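Local coordinates for CDP-6-deoxy-L-threo-D-glycero-4-hexulose-3-dehydrase (Yersinia pseudotuberculosis, PDB 3BCX), which probably acts as a vitamin B6-dependent 3-dehydrase on a CDP-linked 6-deoxy-4-hexulose, within a family of sugar aminotransferases, at residues L75-V80 against A229-S234; V80-S85 against L289-M294; C192-G197 against P218-T223. One frame throughout, in Å; residues are numbered along the deposited sequence.

Contact 1 (L75-V80 against A229-S234)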
# COMPACT_ATOMS: atom_id res chain seq x y z
N LEU A 75 21.00 -0.74 9.79
CA LEU A 75 20.55 -1.98 10.42
C LEU A 75 21.64 -3.04 10.35
O LEU A 75 21.75 -3.90 11.23
CB LEU A 75 19.31 -2.52 9.71
CG LEU A 75 18.02 -1.72 9.86
CD1 LEU A 75 16.94 -2.36 9.01
CD2 LEU A 75 17.61 -1.69 11.33
N GLY A 76 22.44 -2.97 9.29
CA GLY A 76 23.49 -3.94 9.11
C GLY A 76 22.97 -5.18 8.40
O GLY A 76 23.35 -6.30 8.75
N VAL A 77 22.09 -4.98 7.42
CA VAL A 77 21.52 -6.08 6.63
C VAL A 77 21.72 -5.77 5.14
O VAL A 77 21.72 -4.62 4.72
CB VAL A 77 20.00 -6.32 6.90
CG1 VAL A 77 19.79 -6.79 8.33
CG2 VAL A 77 19.19 -5.06 6.62
N PRO A 78 21.88 -6.82 4.32
CA PRO A 78 22.08 -6.62 2.88
C PRO A 78 20.83 -6.34 2.06
O PRO A 78 20.92 -5.76 0.98
CB PRO A 78 22.78 -7.91 2.45
CG PRO A 78 22.14 -8.93 3.34
CD PRO A 78 22.09 -8.23 4.69
N TYR A 79 19.66 -6.73 2.55
CA TYR A 79 18.43 -6.52 1.78
C TYR A 79 17.31 -5.73 2.47
O TYR A 79 16.75 -6.16 3.49
CB TYR A 79 17.89 -7.87 1.30
CG TYR A 79 18.94 -8.70 0.60
CD1 TYR A 79 19.49 -8.28 -0.62
CD2 TYR A 79 19.40 -9.89 1.16
CE1 TYR A 79 20.48 -9.02 -1.25
CE2 TYR A 79 20.39 -10.64 0.53
CZ TYR A 79 20.93 -10.20 -0.67
OH TYR A 79 21.92 -10.94 -1.29
N VAL A 80 17.00 -4.58 1.89
CA VAL A 80 15.95 -3.70 2.38
C VAL A 80 15.02 -3.33 1.24
O VAL A 80 15.46 -2.84 0.20
CB VAL A 80 16.55 -2.42 3.00
CG1 VAL A 80 15.45 -1.41 3.29
CG2 VAL A 80 17.30 -2.76 4.28
N ALA A 229 9.30 -0.59 5.62
CA ALA A 229 10.28 -1.40 4.94
C ALA A 229 10.33 -2.82 5.47
O ALA A 229 10.00 -3.07 6.64
CB ALA A 229 11.67 -0.75 5.06
N VAL A 230 10.73 -3.75 4.60
CA VAL A 230 10.89 -5.16 4.95
C VAL A 230 12.37 -5.41 4.72
O VAL A 230 12.92 -4.98 3.71
CB VAL A 230 10.08 -6.08 4.01
CG1 VAL A 230 10.27 -7.54 4.43
CG2 VAL A 230 8.62 -5.72 4.06
N PHE A 231 13.03 -6.08 5.65
CA PHE A 231 14.45 -6.35 5.47
C PHE A 231 14.82 -7.76 5.87
O PHE A 231 14.15 -8.39 6.71
CB PHE A 231 15.29 -5.30 6.22
CG PHE A 231 14.87 -5.07 7.64
CD1 PHE A 231 15.40 -5.84 8.67
CD2 PHE A 231 13.95 -4.07 7.95
CE1 PHE A 231 15.03 -5.62 10.00
CE2 PHE A 231 13.57 -3.84 9.27
CZ PHE A 231 14.11 -4.62 10.30
N THR A 232 15.88 -8.27 5.27
CA THR A 232 16.30 -9.64 5.52
C THR A 232 17.76 -9.85 5.11
O THR A 232 18.37 -8.98 4.48
CB THR A 232 15.41 -10.61 4.70
OG1 THR A 232 15.71 -11.97 5.05
CG2 THR A 232 15.65 -10.41 3.20
N GLN A 233 18.31 -11.00 5.46
CA GLN A 233 19.68 -11.31 5.11
C GLN A 233 19.73 -12.40 4.03
O GLN A 233 20.79 -12.73 3.51
CB GLN A 233 20.44 -11.75 6.37
CG GLN A 233 20.37 -10.69 7.47
CD GLN A 233 21.17 -11.05 8.71
OE1 GLN A 233 22.38 -11.25 8.65
NE2 GLN A 233 20.49 -11.11 9.85
N SER A 234 18.56 -12.94 3.70
CA SER A 234 18.43 -14.00 2.69
C SER A 234 18.05 -13.48 1.31
O SER A 234 17.03 -12.79 1.14
CB SER A 234 17.38 -15.01 3.15
OG SER A 234 16.97 -15.83 2.07

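Contact 2 (V80-S85 against L289-M294)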
# COMPACT_ATOMS: atom_id res chain seq x y z
N VAL A 80 17.00 -4.58 1.89
CA VAL A 80 15.95 -3.70 2.38
C VAL A 80 15.02 -3.33 1.24
O VAL A 80 15.46 -2.84 0.20
CB VAL A 80 16.55 -2.42 3.00
CG1 VAL A 80 15.45 -1.41 3.29
CG2 VAL A 80 17.30 -2.76 4.28
N LEU A 81 13.74 -3.58 1.44
CA LEU A 81 12.71 -3.28 0.45
C LEU A 81 11.69 -2.32 1.04
O LEU A 81 11.12 -2.60 2.09
CB LEU A 81 12.02 -4.58 0.01
CG LEU A 81 12.92 -5.67 -0.58
CD1 LEU A 81 12.09 -6.78 -1.20
CD2 LEU A 81 13.80 -5.03 -1.66
N THR A 82 11.48 -1.18 0.38
CA THR A 82 10.49 -0.23 0.89
C THR A 82 9.09 -0.65 0.45
O THR A 82 8.92 -1.28 -0.60
CB THR A 82 10.74 1.22 0.39
OG1 THR A 82 10.81 1.23 -1.04
CG2 THR A 82 12.02 1.78 0.98
N THR A 83 8.10 -0.33 1.27
CA THR A 83 6.71 -0.65 0.98
C THR A 83 5.85 0.50 1.53
O THR A 83 6.39 1.43 2.12
CB THR A 83 6.32 -2.03 1.60
OG1 THR A 83 4.98 -2.35 1.22
CG2 THR A 83 6.45 -2.01 3.13
N THR A 84 4.53 0.44 1.34
CA THR A 84 3.64 1.54 1.74
C THR A 84 3.45 1.86 3.22
O THR A 84 3.02 2.97 3.56
CB THR A 84 2.23 1.36 1.15
OG1 THR A 84 1.52 0.37 1.90
CG2 THR A 84 2.31 0.94 -0.31
N SER A 85 3.75 0.93 4.11
CA SER A 85 3.56 1.20 5.53
C SER A 85 4.12 0.07 6.37
O SER A 85 4.55 -0.95 5.84
CB SER A 85 2.06 1.33 5.83
OG SER A 85 1.39 0.10 5.58
N LEU A 289 2.41 -2.91 -3.52
CA LEU A 289 2.63 -2.13 -2.32
C LEU A 289 3.95 -1.35 -2.37
O LEU A 289 4.77 -1.43 -1.46
CB LEU A 289 2.60 -3.07 -1.11
CG LEU A 289 1.27 -3.84 -0.97
CD1 LEU A 289 1.38 -4.92 0.09
CD2 LEU A 289 0.14 -2.86 -0.64
N LYS A 290 4.13 -0.60 -3.46
CA LYS A 290 5.33 0.21 -3.65
C LYS A 290 5.07 1.67 -3.24
O LYS A 290 3.92 2.07 -3.05
CB LYS A 290 5.79 0.16 -5.12
CG LYS A 290 6.38 -1.17 -5.54
CD LYS A 290 6.98 -1.11 -6.95
CE LYS A 290 6.05 -1.67 -8.02
NZ LYS A 290 4.84 -0.83 -8.27
N ILE A 291 6.14 2.45 -3.09
CA ILE A 291 6.01 3.86 -2.73
C ILE A 291 6.63 4.74 -3.81
O ILE A 291 7.16 4.24 -4.81
CB ILE A 291 6.71 4.20 -1.39
CG1 ILE A 291 8.22 3.94 -1.52
CG2 ILE A 291 6.10 3.38 -0.26
CD1 ILE A 291 9.01 4.37 -0.30
N THR A 292 6.56 6.05 -3.61
CA THR A 292 7.12 7.01 -4.56
C THR A 292 8.51 7.48 -4.11
O THR A 292 8.90 7.27 -2.96
CB THR A 292 6.22 8.26 -4.69
OG1 THR A 292 6.12 8.93 -3.43
CG2 THR A 292 4.83 7.86 -5.16
N ASP A 293 9.26 8.10 -5.01
CA ASP A 293 10.58 8.57 -4.63
C ASP A 293 10.44 9.83 -3.77
O ASP A 293 11.39 10.23 -3.08
CB ASP A 293 11.44 8.82 -5.88
CG ASP A 293 12.88 8.32 -5.72
OD1 ASP A 293 13.08 7.23 -5.13
OD2 ASP A 293 13.81 9.00 -6.18
N MET A 294 9.27 10.46 -3.80
CA MET A 294 9.02 11.64 -2.98
C MET A 294 9.05 11.18 -1.52
O MET A 294 9.63 11.82 -0.65
CB MET A 294 7.66 12.26 -3.29
CG MET A 294 7.56 12.98 -4.63
SD MET A 294 7.30 11.87 -6.02
CE MET A 294 5.49 11.65 -5.95
O HOH W 1 8.54 0.70 -2.99

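Contact 3 (C192-G197 against P218-T223)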
# COMPACT_ATOMS: atom_id res chain seq x y z
N CYS A 192 9.72 -4.70 13.98
CA CYS A 192 10.46 -3.61 14.60
C CYS A 192 9.87 -2.27 14.24
O CYS A 192 10.55 -1.24 14.29
CB CYS A 192 11.92 -3.65 14.13
SG CYS A 192 12.75 -5.21 14.46
N CYS A 193 8.59 -2.28 13.88
CA CYS A 193 7.91 -1.05 13.51
C CYS A 193 8.09 0.07 14.52
O CYS A 193 8.09 1.24 14.14
CB CYS A 193 6.43 -1.31 13.27
SG CYS A 193 6.11 -2.21 11.73
N ASP A 194 8.24 -0.27 15.80
CA ASP A 194 8.41 0.75 16.84
C ASP A 194 9.76 0.63 17.53
O ASP A 194 9.98 1.24 18.59
CB ASP A 194 7.32 0.61 17.91
CG ASP A 194 5.92 0.70 17.35
OD1 ASP A 194 5.72 1.37 16.31
OD2 ASP A 194 5.00 0.10 17.96
N ALA A 195 10.68 -0.13 16.95
CA ALA A 195 11.96 -0.33 17.60
C ALA A 195 13.20 -0.07 16.74
O ALA A 195 14.24 -0.70 16.95
CB ALA A 195 12.02 -1.74 18.17
N LEU A 196 13.11 0.87 15.80
CA LEU A 196 14.26 1.17 14.95
C LEU A 196 15.39 1.75 15.79
O LEU A 196 15.25 2.84 16.35
CB LEU A 196 13.87 2.16 13.85
CG LEU A 196 15.05 2.59 12.97
CD1 LEU A 196 15.62 1.35 12.28
CD2 LEU A 196 14.62 3.65 11.96
N GLY A 197 16.50 1.02 15.88
CA GLY A 197 17.63 1.49 16.66
C GLY A 197 17.84 0.70 17.93
O GLY A 197 18.91 0.77 18.54
N PRO A 218 4.29 9.04 10.72
CA PRO A 218 4.78 10.16 11.55
C PRO A 218 5.11 9.94 13.03
O PRO A 218 5.99 10.59 13.58
CB PRO A 218 3.70 11.22 11.36
CG PRO A 218 3.22 10.96 9.96
CD PRO A 218 3.11 9.45 9.94
N ALA A 219 4.39 9.01 13.66
CA ALA A 219 4.63 8.67 15.05
C ALA A 219 6.08 8.25 15.28
O ALA A 219 6.65 8.52 16.33
CB ALA A 219 3.68 7.58 15.51
N HIS A 220 6.66 7.59 14.28
CA HIS A 220 7.73 6.63 14.52
C HIS A 220 9.09 7.31 14.49
O HIS A 220 9.19 8.51 14.23
CB HIS A 220 7.68 5.50 13.49
CG HIS A 220 6.49 4.60 13.64
ND1 HIS A 220 5.20 5.04 13.44
CD2 HIS A 220 6.39 3.29 13.97
CE1 HIS A 220 4.36 4.04 13.64
NE2 HIS A 220 5.05 2.97 13.96
N HIS A 221 10.14 6.53 14.74
CA HIS A 221 11.50 7.07 14.80
C HIS A 221 11.82 7.98 13.61
O HIS A 221 12.42 9.04 13.78
CB HIS A 221 12.48 5.91 14.92
CG HIS A 221 12.31 5.13 16.18
ND1 HIS A 221 13.11 5.31 17.29
CD2 HIS A 221 11.39 4.20 16.53
CE1 HIS A 221 12.69 4.53 18.27
NE2 HIS A 221 11.64 3.84 17.84
N ILE A 222 11.44 7.56 12.40
CA ILE A 222 11.62 8.40 11.21
C ILE A 222 10.35 8.28 10.37
O ILE A 222 9.63 7.29 10.47
CB ILE A 222 12.86 8.02 10.34
CG1 ILE A 222 12.76 6.58 9.85
CG2 ILE A 222 14.14 8.28 11.12
CD1 ILE A 222 13.86 6.20 8.88
N THR A 223 10.08 9.27 9.54
CA THR A 223 8.88 9.25 8.73
C THR A 223 9.06 9.59 7.25
O THR A 223 10.05 10.18 6.84
CB THR A 223 7.84 10.24 9.31
OG1 THR A 223 6.59 10.10 8.62
CG2 THR A 223 8.35 11.67 9.15

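Contact 1 (L75-V80 against A229-S234)
Leu75 lays its CD1 methyl over the face of the Phe231 ring, close to the middle, and this CH-pi contact anchors the densest part of an antiparallel strand pairing at one edge of the large mixed sheet of the aspartate aminotransferase fold. The methyl stands 3.5 Å from the ring centroid and only 7° off the normal. Phe231 presents its ring this way because CG lies between the backbone N and the carbonyl carbon (chi1 49°), swinging the ring toward the end of helix 62-75. Around it, CG2 of Val77 meets Phe231 CB, the carbon that carries the ring, and CG2 of Val80 reaches the same Phe231 CB at 3.8 Å, the two side chains running side by side. Val80 and Phe231 are a non-hydrogen-bonded pair, whereas Tyr79 and Thr232 next to them form a hydrogen-bonded one. Thr232 N gives a 2.9 Å bond to Tyr79 O; the return bond, from Tyr79 N to Thr232 O, is longer at 3.2 Å and more bent. Strand 211-215 continues the sheet beyond Phe231, which also packs on Val214.

The other end is looser and faces solvent. Pro78 and Gln233 are exposed and meet through ring CH2 groups and backbone, Pro78 CG lying 3.9 Å from Gln233 CA. Tyr79 projects past them on the face it shares with Thr232, next to helix 235-245, its ring edge turned to the backbone. Thr232 OG1 is bonded to Asp210 O and weakly receives Ser234 N, while CG2 of Thr232 touches Tyr79 CB at 3.9 Å.

Contact 2 (V80-S85 against L289-M294)
The peptide joining Leu289 to Lys290 is the flat group on which Thr83 and Thr84 converge, one at its edge and the other on a face. At the edge, Thr83 OG1 donates to Leu289 O over 2.8 Å, in the carbonyl plane and on a lone pair. Over one face, the CG2 methyl of Thr84 sits 3.5 Å from Leu289 C, and Thr84 N approaches Leu289 O from that same side, through a weak 3.4 Å bond. Two donors thus grip a single buried oxygen where the edge strand of the aspartate aminotransferase fold's large sheet gives way to helix 86-96. In relatives, the turn after this strand contributes to the cofactor phosphate site. Thr83 can make its bond because OG1 lies anti to the backbone N (chi1 -176°), which sets the hydroxyl alongside Leu289 CB.

Ile291 supplies the apolar half. Its CG2 methyl is pressed to 3.1 Å from Thr83 O, a tight fit, while its CD1 end crosses Thr82 at about a right angle and touches CB at 3.7 Å. Thr82 OG1 is bonded to Asn64 of helix 62-75, and Thr84 OG1 to Ser88 of the next helix, so both hydroxyls are tied beyond the contact. The dimer interface adjoins: Leu289 and Thr84 each pack on their own counterpart, Leu289 and Thr84 of the second subunit, and Lys290 NZ forms a salt bridge with Glu226 of that subunit. One water completes the join between strand and loop, donating to Thr82 OG1 and accepting from Ile291 N, with 3.0 Å from its oxygen to each.

Contact 3 (C192-G197 against P218-T223)
Two neighbouring histidines, His220 and His221, both place CG anti to the carbonyl carbon (chi1 -68° and -63°), and from there their rings reach across to Asp194 and, for His221, to the backbone of Leu196. His221 points its ring edge at Asp194 O: NE2 donates over 3.2 Å, with the oxygen nearly in the ring plane. From the acceptor's side the fit is poorer, since the donor stands well above the carbonyl plane and uses no lone pair. One face of the same ring is covered by Leu196 O, offset toward the rim. His220 instead lies near the carboxylate of Asp194, whose OD1 comes obliquely to 2.9 Å from His220 NE2 with carboxylate and ring turned 42° apart; Phe345 meets the His220 ring edge-to-face. Below the polar part, Leu196 sends CD2 to Ile222 CG1 at 4.1 Å.

Segment 192-197 begins with a type I beta turn, Cys192 to Ala195, closed by Ala195 N on Cys192 O. It follows strand 187-191, while 218-223 follows the adjacent strand 211-215, so two loops at the same end of the sheet are joined. Related aminotransferases carry their cofactor-binding lysine in this second loop. The direction of the bond to Asp194 O implies that His221 carries a proton on NE2, used here to hold one loop's side chain against the other's backbone.

In the fold
From the N terminus the chain leaves helix 62-75 and enters strand 79-83, the opening half of both contact 1 and contact 2, which share Val80. It then builds much of the large sheet before 192-197 and 218-223 meet in contact 3, a short loop lying wholly within the spans closed by the other two. Contact 1 closes next, when 229-234 pairs with the edge strand, and contact 2 last, at 289-294 just before helix 293-323; these two therefore cross. Val230 and Leu81 continue the strand pairing from one to the other, and Leu75 touches Leu196, joining contacts 1 and 3. Sheet edge, connecting loops and dimer interface are thereby tied together.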